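Long-range contact in CRISPR-associated endonuclease Cas1 (Thermotoga maritima, PDB 4XTK), which probably cuts double-stranded DNA as a metal-dependent endonuclease of the CRISPR adaptive immune system, working as a homodimer that joins a Cas2 dimer: residues E[246-260]-E[271-283]. Numbering follows the deposited sequence.
Sequences LFLNLVNTRQINEKH and NDEGKSLFVKNYE
With CG of L246 anti to its N (chi1 -161°) and CG of F278 likewise (chi1 -166°), the two side chains are brought together. CD2 of L246 thereby comes to lie over one face of the F278 ring, 3.9 Å from its centroid, in a CH-pi contact, while CD1 of L246 rests 3.6 Å from CB of N281. L250 adds CD1 at the same ring, 3.7 Å from F278 CD2, and sends its other methyl to L277. There L277 CD2 also meets I256 CD1 at 3.6 Å, the two side chains running past each other in opposite directions. At the start of helix 272-287 the contact turns polar. OD1 of N271 makes the local N-cap bond, accepting from the backbone N of G274 (2.7 Å), and the backbone N of N271 donates across the contact to O of H260 (2.9 Å). CD2 of H260 lies 3.8 Å from CA of G274, which has no side chain; the ring itself is sandwiched between K259 CG and I256 CD1. The chain leaves helix 230-252, passes through 3-10 segment 258-260 and short strands 261-262 and 269-270, and returns as helix 272-287 packed against the first; the axes of 246-252 and 272-283 make an angle of 131°, closer to antiparallel than to parallel. Alongside lies helix 188-208, where F195 meets the F278 ring, T203 bonds to the hydroxyl of Y282, and L192 touches I256.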
loop_
_atom_site.group_PDB
_atom_site.type_symbol
_atom_site.label_atom_id
_atom_site.label_comp_id
_atom_site.label_asym_id
_atom_site.label_seq_id
_atom_site.Cartn_x
_atom_site.Cartn_y
_atom_site.Cartn_z
ATOM N N LEU E 246 20.186 25.424 -5.986
ATOM C CA LEU E 246 21.246 24.752 -5.255
ATOM C C LEU E 246 22.477 24.553 -6.137
ATOM O O LEU E 246 23.609 24.733 -5.689
ATOM C CB LEU E 246 20.743 23.413 -4.730
ATOM C CG LEU E 246 21.509 22.746 -3.600
ATOM C CD1 LEU E 246 21.586 23.690 -2.417
ATOM C CD2 LEU E 246 20.805 21.455 -3.225
ATOM N N PHE E 247 22.245 24.189 -7.395
ATOM C CA PHE E 247 23.333 23.943 -8.341
ATOM C C PHE E 247 24.163 25.196 -8.588
ATOM O O PHE E 247 25.393 25.153 -8.540
ATOM C CB PHE E 247 22.782 23.409 -9.667
ATOM C CG PHE E 247 23.697 23.630 -10.830
ATOM C CD1 PHE E 247 24.874 22.909 -10.951
ATOM C CD2 PHE E 247 23.386 24.568 -11.803
ATOM C CE1 PHE E 247 25.728 23.123 -12.021
ATOM C CE2 PHE E 247 24.237 24.783 -12.880
ATOM C CZ PHE E 247 25.406 24.060 -12.987
ATOM N N LEU E 248 23.481 26.305 -8.855
ATOM C CA LEU E 248 24.143 27.588 -9.065
ATOM C C LEU E 248 24.909 28.029 -7.817
ATOM O O LEU E 248 26.097 28.349 -7.881
ATOM C CB LEU E 248 23.124 28.663 -9.456
ATOM C CG LEU E 248 22.539 28.646 -10.872
ATOM C CD1 LEU E 248 21.521 29.767 -11.039
ATOM C CD2 LEU E 248 23.635 28.753 -11.917
ATOM N N ASN E 249 24.219 28.041 -6.683
ATOM C CA ASN E 249 24.813 28.505 -5.439
ATOM C C ASN E 249 26.064 27.724 -5.065
ATOM O O ASN E 249 27.067 28.307 -4.662
ATOM C CB ASN E 249 23.792 28.429 -4.303
ATOM C CG ASN E 249 22.717 29.490 -4.418
ATOM O OD1 ASN E 249 22.717 30.290 -5.356
ATOM N ND2 ASN E 249 21.786 29.494 -3.472
ATOM N N LEU E 250 26.015 26.408 -5.222
ATOM C CA LEU E 250 27.131 25.572 -4.799
ATOM C C LEU E 250 28.355 25.673 -5.725
ATOM O O LEU E 250 29.489 25.701 -5.239
ATOM C CB LEU E 250 26.668 24.119 -4.671
ATOM C CG LEU E 250 25.765 23.883 -3.450
ATOM C CD1 LEU E 250 25.293 22.439 -3.372
ATOM C CD2 LEU E 250 26.468 24.288 -2.158
ATOM N N VAL E 251 28.147 25.739 -7.041
ATOM C CA VAL E 251 29.284 25.797 -7.963
ATOM C C VAL E 251 29.883 27.193 -8.051
ATOM O O VAL E 251 31.079 27.335 -8.291
ATOM C CB VAL E 251 28.923 25.329 -9.403
ATOM C CG1 VAL E 251 28.383 23.915 -9.382
ATOM C CG2 VAL E 251 27.953 26.293 -10.086
ATOM N N ASN E 252 29.057 28.217 -7.867
ATOM C CA ASN E 252 29.542 29.591 -7.915
ATOM C C ASN E 252 30.247 30.014 -6.627
ATOM O O ASN E 252 31.062 30.936 -6.645
ATOM C CB ASN E 252 28.396 30.564 -8.219
ATOM C CG ASN E 252 28.063 30.639 -9.705
ATOM O OD1 ASN E 252 28.852 30.227 -10.557
ATOM N ND2 ASN E 252 26.894 31.184 -10.019
ATOM N N THR E 253 29.937 29.366 -5.506
ATOM C CA THR E 253 30.647 29.677 -4.264
ATOM C C THR E 253 31.791 28.699 -4.038
ATOM O O THR E 253 32.488 28.770 -3.028
ATOM C CB THR E 253 29.720 29.657 -3.030
ATOM O OG1 THR E 253 29.180 28.344 -2.840
ATOM C CG2 THR E 253 28.596 30.673 -3.181
ATOM N N ARG E 254 31.960 27.780 -4.986
ATOM C CA ARG E 254 33.001 26.759 -4.935
ATOM C C ARG E 254 32.858 25.850 -3.712
ATOM O O ARG E 254 33.820 25.214 -3.287
ATOM C CB ARG E 254 34.386 27.408 -4.946
ATOM C CG ARG E 254 34.765 28.064 -6.261
ATOM C CD ARG E 254 35.520 27.103 -7.149
ATOM N NE ARG E 254 36.774 26.691 -6.529
ATOM C CZ ARG E 254 37.652 25.872 -7.095
ATOM N NH1 ARG E 254 37.419 25.380 -8.304
ATOM N NH2 ARG E 254 38.763 25.546 -6.453
ATOM N N GLN E 255 31.654 25.776 -3.155
ATOM C CA GLN E 255 31.380 24.795 -2.113
ATOM C C GLN E 255 31.474 23.426 -2.737
ATOM O O GLN E 255 31.980 22.481 -2.137
ATOM C CB GLN E 255 30.006 24.996 -1.495
ATOM C CG GLN E 255 29.910 26.157 -0.536
ATOM C CD GLN E 255 28.557 26.203 0.137
ATOM O OE1 GLN E 255 27.699 27.006 -0.226
ATOM N NE2 GLN E 255 28.354 25.328 1.120
ATOM N N ILE E 256 30.957 23.339 -3.957
ATOM C CA ILE E 256 31.158 22.186 -4.811
ATOM C C ILE E 256 32.138 22.576 -5.915
ATOM O O ILE E 256 31.931 23.567 -6.617
ATOM C CB ILE E 256 29.837 21.692 -5.433
ATOM C CG1 ILE E 256 28.925 21.076 -4.366
ATOM C CG2 ILE E 256 30.111 20.690 -6.547
ATOM C CD1 ILE E 256 29.385 19.722 -3.851
ATOM N N ASN E 257 33.216 21.814 -6.048
ATOM C CA ASN E 257 34.141 22.000 -7.156
ATOM C C ASN E 257 34.761 20.681 -7.595
ATOM O O ASN E 257 34.336 19.607 -7.161
ATOM C CB ASN E 257 35.237 23.005 -6.799
ATOM C CG ASN E 257 35.968 22.644 -5.525
ATOM O OD1 ASN E 257 36.629 21.610 -5.444
ATOM N ND2 ASN E 257 35.865 23.508 -4.523
ATOM N N GLU E 258 35.772 20.777 -8.453
ATOM C CA GLU E 258 36.361 19.611 -9.104
ATOM C C GLU E 258 36.959 18.597 -8.125
ATOM O O GLU E 258 37.174 17.438 -8.482
ATOM C CB GLU E 258 37.435 20.050 -10.108
ATOM C CG GLU E 258 38.548 20.914 -9.518
ATOM C CD GLU E 258 38.155 22.374 -9.371
ATOM O OE1 GLU E 258 37.006 22.727 -9.718
ATOM O OE2 GLU E 258 38.999 23.167 -8.901
ATOM N N LYS E 259 37.221 19.020 -6.895
ATOM C CA LYS E 259 37.784 18.107 -5.906
ATOM C C LYS E 259 36.748 17.099 -5.413
ATOM O O LYS E 259 37.090 16.120 -4.748
ATOM C CB LYS E 259 38.372 18.892 -4.728
ATOM C CG LYS E 259 37.410 19.169 -3.587
ATOM C CD LYS E 259 38.055 20.100 -2.569
ATOM C CE LYS E 259 37.178 20.286 -1.344
ATOM N NZ LYS E 259 37.663 21.401 -0.485
ATOM N N HIS E 260 35.483 17.338 -5.753
ATOM C CA HIS E 260 34.376 16.512 -5.278
ATOM C C HIS E 260 33.926 15.409 -6.247
ATOM O O HIS E 260 32.911 14.751 -6.004
ATOM C CB HIS E 260 33.186 17.405 -4.928
ATOM C CG HIS E 260 33.459 18.347 -3.800
ATOM N ND1 HIS E 260 33.715 19.687 -3.993
ATOM C CD2 HIS E 260 33.547 18.135 -2.466
ATOM C CE1 HIS E 260 33.933 20.264 -2.825
ATOM N NE2 HIS E 260 33.838 19.344 -1.882
ATOM N N ASN E 271 31.745 12.231 -5.197
ATOM C CA ASN E 271 32.265 11.467 -4.059
ATOM C C ASN E 271 31.433 11.707 -2.797
ATOM O O ASN E 271 30.592 12.610 -2.760
ATOM C CB ASN E 271 33.753 11.754 -3.796
ATOM C CG ASN E 271 34.045 13.211 -3.479
ATOM O OD1 ASN E 271 33.255 13.902 -2.839
ATOM N ND2 ASN E 271 35.214 13.676 -3.910
ATOM N N ASP E 272 31.625 10.845 -1.803
ATOM C CA ASP E 272 30.852 10.880 -0.562
ATOM C C ASP E 272 30.829 12.243 0.143
ATOM O O ASP E 272 29.778 12.660 0.633
ATOM C CB ASP E 272 31.371 9.804 0.398
ATOM C CG ASP E 272 31.135 8.396 -0.125
ATOM O OD1 ASP E 272 30.102 8.178 -0.792
ATOM O OD2 ASP E 272 31.970 7.504 0.137
ATOM N N GLU E 273 31.965 12.937 0.197
ATOM C CA GLU E 273 31.983 14.285 0.757
ATOM C C GLU E 273 31.130 15.231 -0.093
ATOM O O GLU E 273 30.331 16.007 0.439
ATOM C CB GLU E 273 33.415 14.817 0.885
ATOM C CG GLU E 273 34.430 14.154 -0.034
ATOM C CD GLU E 273 35.787 14.843 -0.016
ATOM O OE1 GLU E 273 35.851 16.019 0.400
ATOM O OE2 GLU E 273 36.785 14.219 -0.438
ATOM N N GLY E 274 31.286 15.150 -1.412
ATOM C CA GLY E 274 30.483 15.944 -2.327
ATOM C C GLY E 274 29.002 15.635 -2.202
ATOM O O GLY E 274 28.152 16.520 -2.342
ATOM N N LYS E 275 28.686 14.375 -1.925
ATOM C CA LYS E 275 27.300 13.983 -1.740
ATOM C C LYS E 275 26.750 14.555 -0.436
ATOM O O LYS E 275 25.653 15.115 -0.411
ATOM C CB LYS E 275 27.164 12.458 -1.766
ATOM C CG LYS E 275 27.086 11.858 -3.164
ATOM C CD LYS E 275 26.852 10.353 -3.101
ATOM C CE LYS E 275 26.567 9.752 -4.477
ATOM N NZ LYS E 275 27.793 9.503 -5.291
ATOM N N SER E 276 27.519 14.426 0.642
ATOM C CA SER E 276 27.065 14.886 1.950
ATOM C C SER E 276 26.819 16.390 1.932
ATOM O O SER E 276 25.766 16.853 2.381
ATOM C CB SER E 276 28.073 14.527 3.045
ATOM O OG SER E 276 29.326 15.133 2.805
ATOM N N LEU E 277 27.775 17.146 1.400
ATOM C CA LEU E 277 27.616 18.592 1.297
ATOM C C LEU E 277 26.356 18.947 0.508
ATOM O O LEU E 277 25.608 19.849 0.889
ATOM C CB LEU E 277 28.840 19.229 0.645
ATOM C CG LEU E 277 28.846 20.763 0.632
ATOM C CD1 LEU E 277 30.203 21.294 1.070
ATOM C CD2 LEU E 277 28.476 21.311 -0.738
ATOM N N PHE E 278 26.115 18.228 -0.582
ATOM C CA PHE E 278 24.949 18.504 -1.400
ATOM C C PHE E 278 23.658 18.165 -0.649
ATOM O O PHE E 278 22.688 18.926 -0.681
ATOM C CB PHE E 278 25.015 17.730 -2.721
ATOM C CG PHE E 278 24.028 18.208 -3.741
ATOM C CD1 PHE E 278 22.707 17.818 -3.679
ATOM C CD2 PHE E 278 24.416 19.081 -4.738
ATOM C CE1 PHE E 278 21.798 18.271 -4.599
ATOM C CE2 PHE E 278 23.509 19.539 -5.665
ATOM C CZ PHE E 278 22.199 19.133 -5.596
ATOM N N VAL E 279 23.656 17.020 0.024
ATOM C CA VAL E 279 22.467 16.536 0.713
ATOM C C VAL E 279 22.074 17.462 1.868
ATOM O O VAL E 279 20.902 17.809 2.022
ATOM C CB VAL E 279 22.681 15.093 1.223
ATOM C CG1 VAL E 279 21.631 14.715 2.253
ATOM C CG2 VAL E 279 22.663 14.118 0.054
ATOM N N LYS E 280 23.058 17.875 2.663
ATOM C CA LYS E 280 22.814 18.817 3.753
ATOM C C LYS E 280 22.236 20.135 3.248
ATOM O O LYS E 280 21.255 20.638 3.794
ATOM C CB LYS E 280 24.100 19.089 4.543
ATOM C CG LYS E 280 24.576 17.923 5.395
ATOM C CD LYS E 280 25.859 18.272 6.129
ATOM C CE LYS E 280 26.053 17.432 7.385
ATOM N NZ LYS E 280 26.525 16.055 7.067
ATOM N N ASN E 281 22.852 20.694 2.211
ATOM C CA ASN E 281 22.364 21.928 1.609
ATOM C C ASN E 281 20.978 21.750 1.021
ATOM O O ASN E 281 20.137 22.647 1.110
ATOM C CB ASN E 281 23.321 22.417 0.521
ATOM C CG ASN E 281 24.558 23.062 1.087
ATOM O OD1 ASN E 281 24.573 24.260 1.360
ATOM N ND2 ASN E 281 25.606 22.271 1.271
ATOM N N TYR E 282 20.755 20.588 0.412
ATOM C CA TYR E 282 19.451 20.238 -0.126
ATOM C C TYR E 282 18.408 20.233 0.973
ATOM O O TYR E 282 17.336 20.814 0.820
ATOM C CB TYR E 282 19.488 18.871 -0.813
ATOM C CG TYR E 282 18.133 18.370 -1.269
ATOM C CD1 TYR E 282 17.631 18.705 -2.524
ATOM C CD2 TYR E 282 17.360 17.549 -0.453
ATOM C CE1 TYR E 282 16.392 18.241 -2.948
ATOM C CE2 TYR E 282 16.118 17.082 -0.871
ATOM C CZ TYR E 282 15.641 17.434 -2.115
ATOM O OH TYR E 282 14.413 16.975 -2.528
ATOM N N GLU E 283 18.721 19.564 2.078
ATOM C CA GLU E 283 17.763 19.432 3.163
ATOM C C GLU E 283 17.525 20.795 3.792
ATOM O O GLU E 283 16.467 21.058 4.363
ATOM C CB GLU E 283 18.253 18.423 4.206
ATOM C CG GLU E 283 17.878 16.947 3.937
ATOM C CD GLU E 283 16.431 16.721 3.472
ATOM O OE1 GLU E 283 15.542 17.554 3.768
ATOM O OE2 GLU E 283 16.183 15.688 2.811
#